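Local coordinates for protein F01G10.3, confirmed by transcript evidence (Caenorhabditis elegans, PDB 3K6J) that probably works as an NAD-dependent 3-hydroxyacyl-CoA dehydrogenase, part of a multifunctional enzyme with likely isomerase and lyase activities, and carries a bound zinc ion, at residues E140-K143 against L144-L148; A150-E153 against N154-S158. All blocks are in the same frame, centred on the assembly; numbering follows the deposited sequence.

Contact 1. Residues E140-K143 against L144-L148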
ATOM      1  N   GLU A 140     -16.651  10.496  -3.611  1.00 30.41           N
ATOM      2  CA  GLU A 140     -16.321  10.575  -5.030  1.00 32.08           C
ATOM      3  C   GLU A 140     -17.432  11.243  -5.866  1.00 33.09           C
ATOM      4  O   GLU A 140     -18.103  10.587  -6.657  1.00 34.23           O
ATOM      5  CB  GLU A 140     -15.990   9.168  -5.567  1.00 32.21           C
ATOM      6  CG  GLU A 140     -14.814   8.461  -4.812  1.00 31.71           C
ATOM      7  CD  GLU A 140     -13.405   8.947  -5.222  1.00 31.23           C
ATOM      8  OE1 GLU A 140     -13.163  10.168  -5.356  1.00 27.99           O
ATOM      9  OE2 GLU A 140     -12.524   8.074  -5.403  1.00 32.48           O
ATOM     10  N   ASP A 141     -17.575  12.554  -5.708  1.00 33.66           N
ATOM     11  CA  ASP A 141     -18.578  13.353  -6.399  1.00 34.51           C
ATOM     12  C   ASP A 141     -17.784  14.455  -7.056  1.00 34.24           C
ATOM     13  O   ASP A 141     -17.226  15.334  -6.383  1.00 34.86           O
ATOM     14  CB  ASP A 141     -19.598  13.924  -5.393  1.00 34.98           C
ATOM     15  CG  ASP A 141     -20.726  14.765  -6.050  1.00 37.92           C
ATOM     16  OD1 ASP A 141     -20.495  15.491  -7.038  1.00 38.81           O
ATOM     17  OD2 ASP A 141     -21.874  14.737  -5.522  1.00 42.27           O
ATOM     18  N   MET A 142     -17.724  14.392  -8.379  1.00 33.80           N
ATOM     19  CA  MET A 142     -17.021  15.372  -9.173  1.00 33.23           C
ATOM     20  C   MET A 142     -17.439  16.799  -8.888  1.00 32.90           C
ATOM     21  O   MET A 142     -16.579  17.678  -8.689  1.00 33.13           O
ATOM     22  CB  MET A 142     -17.214  15.055 -10.658  1.00 33.50           C
ATOM     23  CG  MET A 142     -16.457  15.991 -11.543  1.00 34.49           C
ATOM     24  SD  MET A 142     -14.663  15.728 -11.424  1.00 40.50           S
ATOM     25  CE  MET A 142     -14.178  17.379 -10.983  1.00 30.96           C
ATOM     26  N   LYS A 143     -18.749  17.051  -8.881  1.00 32.83           N
ATOM     27  CA  LYS A 143     -19.252  18.428  -8.666  1.00 33.03           C
ATOM     28  C   LYS A 143     -18.903  18.979  -7.297  1.00 32.18           C
ATOM     29  O   LYS A 143     -18.557  20.164  -7.153  1.00 32.87           O
ATOM     30  CB  LYS A 143     -20.766  18.529  -8.930  1.00 33.43           C
ATOM     31  CG  LYS A 143     -21.101  18.437 -10.407  1.00 36.27           C
ATOM     32  CD  LYS A 143     -22.586  18.635 -10.710  1.00 39.52           C
ATOM     33  CE  LYS A 143     -22.802  18.602 -12.236  1.00 40.80           C
ATOM     34  NZ  LYS A 143     -24.214  18.299 -12.627  1.00 41.50           N
ATOM     35  N   LEU A 144     -19.001  18.123  -6.283  1.00 31.86           N
ATOM     36  CA  LEU A 144     -18.611  18.506  -4.911  1.00 31.17           C
ATOM     37  C   LEU A 144     -17.121  18.888  -4.866  1.00 31.14           C
ATOM     38  O   LEU A 144     -16.780  19.973  -4.389  1.00 30.78           O
ATOM     39  CB  LEU A 144     -18.926  17.369  -3.906  1.00 30.59           C
ATOM     40  CG  LEU A 144     -18.419  17.479  -2.465  1.00 29.58           C
ATOM     41  CD1 LEU A 144     -18.967  18.733  -1.766  1.00 29.34           C
ATOM     42  CD2 LEU A 144     -18.785  16.238  -1.689  1.00 29.18           C
ATOM     43  N   LYS A 145     -16.246  18.010  -5.379  1.00 31.24           N
ATOM     44  CA  LYS A 145     -14.793  18.285  -5.329  1.00 31.98           C
ATOM     45  C   LYS A 145     -14.454  19.580  -6.075  1.00 32.03           C
ATOM     46  O   LYS A 145     -13.799  20.470  -5.521  1.00 32.11           O
ATOM     47  CB  LYS A 145     -13.955  17.098  -5.839  1.00 31.72           C
ATOM     48  CG  LYS A 145     -14.142  15.798  -5.067  1.00 30.74           C
ATOM     49  CD  LYS A 145     -13.130  14.742  -5.499  1.00 31.80           C
ATOM     50  CE  LYS A 145     -13.489  13.346  -5.055  1.00 28.88           C
ATOM     51  NZ  LYS A 145     -13.417  13.171  -3.588  1.00 28.17           N
ATOM     52  N   LYS A 146     -14.955  19.697  -7.305  1.00 33.32           N
ATOM     53  CA  LYS A 146     -14.770  20.907  -8.122  1.00 34.13           C
ATOM     54  C   LYS A 146     -15.117  22.136  -7.328  1.00 33.99           C
ATOM     55  O   LYS A 146     -14.267  23.010  -7.124  1.00 34.31           O
ATOM     56  CB  LYS A 146     -15.637  20.844  -9.386  1.00 35.02           C
ATOM     57  CG  LYS A 146     -14.955  20.287 -10.620  1.00 36.25           C
ATOM     58  CD  LYS A 146     -15.982  20.144 -11.792  1.00 39.64           C
ATOM     59  CE  LYS A 146     -15.328  19.734 -13.125  1.00 40.94           C
ATOM     60  NZ  LYS A 146     -16.275  19.108 -14.132  1.00 40.59           N
ATOM     61  N   GLU A 147     -16.349  22.182  -6.812  1.00 34.40           N
ATOM     62  CA  GLU A 147     -16.801  23.338  -6.016  1.00 34.45           C
ATOM     63  C   GLU A 147     -15.987  23.541  -4.733  1.00 34.34           C
ATOM     64  O   GLU A 147     -15.743  24.679  -4.307  1.00 34.42           O
ATOM     65  CB  GLU A 147     -18.319  23.254  -5.714  1.00 35.03           C
ATOM     66  CG  GLU A 147     -18.991  24.605  -5.436  1.00 36.72           C
ATOM     67  CD  GLU A 147     -20.350  24.466  -4.755  1.00 39.32           C
ATOM     68  OE1 GLU A 147     -21.338  24.087  -5.429  1.00 42.56           O
ATOM     69  OE2 GLU A 147     -20.435  24.730  -3.539  1.00 39.14           O
ATOM     70  N   LEU A 148     -15.568  22.451  -4.104  1.00 33.61           N
ATOM     71  CA  LEU A 148     -14.770  22.573  -2.886  1.00 33.87           C
ATOM     72  C   LEU A 148     -13.404  23.263  -3.139  1.00 33.27           C
ATOM     73  O   LEU A 148     -13.028  24.198  -2.440  1.00 32.75           O
ATOM     74  CB  LEU A 148     -14.604  21.195  -2.224  1.00 34.18           C
ATOM     75  CG  LEU A 148     -13.584  21.045  -1.097  1.00 34.91           C
ATOM     76  CD1 LEU A 148     -14.106  21.681   0.175  1.00 36.94           C
ATOM     77  CD2 LEU A 148     -13.311  19.569  -0.887  1.00 38.92           C
TER
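Asp141 accepts the backbone N-H of Leu144 at the start of helix 142-153: Leu144 N lies 3.1 Å from Asp141 OD1, which it meets from above the carboxylate plane. With CG anti to its own backbone N (chi1 -179°), Asp141 folds its carboxylate back over the first turn as the N-cap, and its CB rests 3.8 Å from Leu144 CB. With an alanine here, the N-H of Leu144 would probably be left without its side-chain acceptor. The buried side of this turn belongs to Lys145. Its chain runs back past Asp141 O, bends at chi4 (-68°) and brings NZ within 3.5 Å of Glu140 OE1 in a salt bridge; the same ammonium is held by Glu136 and by Ile139 O, while Glu140 turns its carboxylate to Thr166, Ser167 and Ser168. The turn opens the helix of a beta-alpha-beta unit, between strands 133-136 and 161-164 of the Rossmann-type domain. Main-chain bonds then take over, Lys145 N to Asp141 O at 3.0 Å and Lys146 N to Met142 O at 2.9 Å. Packing is tight where Met142 bends to lay its CE methyl against the aliphatic chain of Lys146; the Met142 side chain also touches Glu173 and Ile174 of helix 171-175. On the looser, exposed side Lys143 stretches its extended chain away from the turn; Glu147 N bonds to Lys143 O, and Glu147 CB comes near that oxygen.

Contact 2. Residues A150-E153 against N154-S158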
ATOM      1  N   ALA A 150     -12.605  25.020  -5.976  1.00 38.68           N
ATOM      2  CA  ALA A 150     -12.968  26.347  -6.498  1.00 40.11           C
ATOM      3  C   ALA A 150     -13.273  27.273  -5.336  1.00 40.47           C
ATOM      4  O   ALA A 150     -12.896  28.428  -5.328  1.00 41.05           O
ATOM      5  CB  ALA A 150     -14.155  26.262  -7.475  1.00 40.03           C
ATOM      6  N   ASN A 151     -13.914  26.714  -4.324  1.00 41.96           N
ATOM      7  CA  ASN A 151     -14.196  27.394  -3.070  1.00 42.73           C
ATOM      8  C   ASN A 151     -12.941  27.775  -2.284  1.00 43.73           C
ATOM      9  O   ASN A 151     -12.785  28.917  -1.857  1.00 44.36           O
ATOM     10  CB  ASN A 151     -15.073  26.456  -2.246  1.00 42.75           C
ATOM     11  CG  ASN A 151     -15.784  27.142  -1.122  1.00 42.62           C
ATOM     12  OD1 ASN A 151     -15.165  27.820  -0.316  1.00 43.16           O
ATOM     13  ND2 ASN A 151     -17.098  26.933  -1.037  1.00 41.12           N
ATOM     14  N   LEU A 152     -12.045  26.810  -2.074  1.00 44.94           N
ATOM     15  CA  LEU A 152     -10.815  27.037  -1.284  1.00 45.53           C
ATOM     16  C   LEU A 152      -9.838  28.051  -1.902  1.00 46.06           C
ATOM     17  O   LEU A 152      -9.137  28.772  -1.187  1.00 46.26           O
ATOM     18  CB  LEU A 152     -10.084  25.705  -1.052  1.00 45.65           C
ATOM     19  CG  LEU A 152     -10.654  24.707  -0.042  1.00 44.86           C
ATOM     20  CD1 LEU A 152     -10.006  23.362  -0.248  1.00 44.56           C
ATOM     21  CD2 LEU A 152     -10.459  25.204   1.376  1.00 43.00           C
ATOM     22  N   GLU A 153      -9.781  28.081  -3.228  1.00 47.41           N
ATOM     23  CA  GLU A 153      -8.928  29.027  -3.940  1.00 48.84           C
ATOM     24  C   GLU A 153      -9.153  30.444  -3.409  1.00 49.74           C
ATOM     25  O   GLU A 153      -8.214  31.104  -2.933  1.00 50.18           O
ATOM     26  CB  GLU A 153      -9.186  28.948  -5.443  1.00 48.99           C
ATOM     27  CG  GLU A 153      -8.293  29.859  -6.273  1.00 48.75           C
ATOM     28  CD  GLU A 153      -7.938  29.260  -7.603  1.00 48.73           C
ATOM     29  OE1 GLU A 153      -8.864  28.835  -8.336  1.00 47.79           O
ATOM     30  OE2 GLU A 153      -6.716  29.209  -7.916  1.00 49.31           O
ATOM     31  N   ASN A 154     -10.406  30.887  -3.430  1.00 50.22           N
ATOM     32  CA  ASN A 154     -10.731  32.245  -2.961  1.00 50.33           C
ATOM     33  C   ASN A 154     -10.913  32.367  -1.469  1.00 50.20           C
ATOM     34  O   ASN A 154     -11.704  33.196  -1.007  1.00 51.09           O
ATOM     35  CB  ASN A 154     -11.914  32.876  -3.739  1.00 50.26           C
ATOM     36  CG  ASN A 154     -12.783  31.842  -4.443  1.00 51.25           C
ATOM     37  OD1 ASN A 154     -12.679  31.636  -5.663  1.00 51.19           O
ATOM     38  ND2 ASN A 154     -13.632  31.169  -3.675  1.00 52.44           N
ATOM     39  N   ILE A 155     -10.199  31.535  -0.707  1.00 50.02           N
ATOM     40  CA  ILE A 155     -10.101  31.710   0.751  1.00 49.45           C
ATOM     41  C   ILE A 155      -8.706  31.372   1.313  1.00 48.84           C
ATOM     42  O   ILE A 155      -8.340  31.806   2.404  1.00 48.78           O
ATOM     43  CB  ILE A 155     -11.264  31.005   1.531  1.00 49.71           C
ATOM     44  CG1 ILE A 155     -11.390  31.545   2.974  1.00 50.34           C
ATOM     45  CG2 ILE A 155     -11.114  29.479   1.515  1.00 50.01           C
ATOM     46  CD1 ILE A 155     -11.679  33.088   3.112  1.00 50.69           C
ATOM     47  N   CYS A 156      -7.927  30.619   0.546  1.00 48.50           N
ATOM     48  CA  CYS A 156      -6.558  30.247   0.944  1.00 48.02           C
ATOM     49  C   CYS A 156      -5.493  31.102   0.281  1.00 47.00           C
ATOM     50  O   CYS A 156      -5.711  31.641  -0.811  1.00 46.88           O
ATOM     51  CB  CYS A 156      -6.293  28.782   0.609  1.00 48.20           C
ATOM     52  SG  CYS A 156      -7.379  27.687   1.529  1.00 49.93           S
ATOM     53  N   LYS A 157      -4.335  31.190   0.933  1.00 45.95           N
ATOM     54  CA  LYS A 157      -3.207  31.960   0.420  1.00 44.74           C
ATOM     55  C   LYS A 157      -2.704  31.344  -0.876  1.00 44.56           C
ATOM     56  O   LYS A 157      -2.858  30.137  -1.098  1.00 44.39           O
ATOM     57  CB  LYS A 157      -2.103  32.070   1.470  1.00 45.10           C
ATOM     58  CG  LYS A 157      -1.512  30.757   1.955  1.00 43.70           C
ATOM     59  CD  LYS A 157      -0.725  31.004   3.217  1.00 42.88           C
ATOM     60  CE  LYS A 157       0.205  29.858   3.506  1.00 42.21           C
ATOM     61  NZ  LYS A 157       0.670  29.868   4.921  1.00 38.66           N
ATOM     62  N   SER A 158      -2.130  32.176  -1.745  1.00 43.79           N
ATOM     63  CA  SER A 158      -1.823  31.765  -3.125  1.00 42.90           C
ATOM     64  C   SER A 158      -0.764  30.676  -3.215  1.00 42.33           C
ATOM     65  O   SER A 158      -0.620  30.052  -4.270  1.00 42.93           O
ATOM     66  CB  SER A 158      -1.368  32.965  -3.954  1.00 43.02           C
ATOM     67  OG  SER A 158      -0.217  33.541  -3.368  1.00 42.95           O
TER
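The C-terminal end of helix 142-153, where the beta-alpha-beta unit of the Rossmann-type domain leaves its helix and turns toward strand 161-164, has one carbonyl, Leu152 O, as the acceptor of both its backbone bonds into the loop. Cys156 N, 2.8 Å from Leu152 O, approaches nearly end-on to the carbonyl, with a C=O...N angle of 171°, and has the i to i+4 spacing of a helical bond. Ile155 N, 3.0 Å from the same Leu152 O, comes instead from well above the carbonyl plane, with the i to i+3 spacing of a turn. Together the two donors, reaching one oxygen from different directions, probably set the course on which the chain leaves the helix.

Side chains close round this carbonyl. Ile155 has CG1 anti to its backbone N (chi1 -163°), which leaves CG2 to reach back over the turn, 3.4 Å from Leu152 O and 4.3 Å from Leu152 CD2. Leu152 is the buried member: its side chain packs on Phe125, Leu128 and Ile134, and Cys156 leans on the same Ile134 of strand 133-136, so the end of the helix and the start of the loop share Ile134 as an apolar neighbour. The outer side is more polar. Asn154 swings its amide back along the last helical turn, over the carbonyls of Ala150 and Asn151, with ND2 3.0 Å from Asn151 O but at an angle too poor for a hydrogen bond. Glu153 sends its carboxylate away from the loop to the backbone N of Arg179. Beside the shared carbonyl, the sulfur of Cys156, anti to its own carbonyl carbon, sits 3.4 Å from Leu152 O and 4.0 Å from Leu152 CD2.

How the contacts relate
Contacts 1 and 2 sit at the two ends of the same helix, 142-153, about 15 Å apart between centres, and follow one another along the chain. Both are surface contacts with one buried residue each, Lys145 in contact 1 and Leu152 in contact 2. Their chemistry suits the end they occupy: at the N-terminal end a carboxylate supplies an acceptor for an amide N-H, and charged side chains tie the turn to strand 133-136 and to residues 166-168; at the C-terminal end a backbone carbonyl collects amide N-H groups while apolar side chains settle on strand 133-136. Contact 1 is the one near the zinc site, the ion about 10 Å from the Glu140 side chain; contact 2 lies away from it.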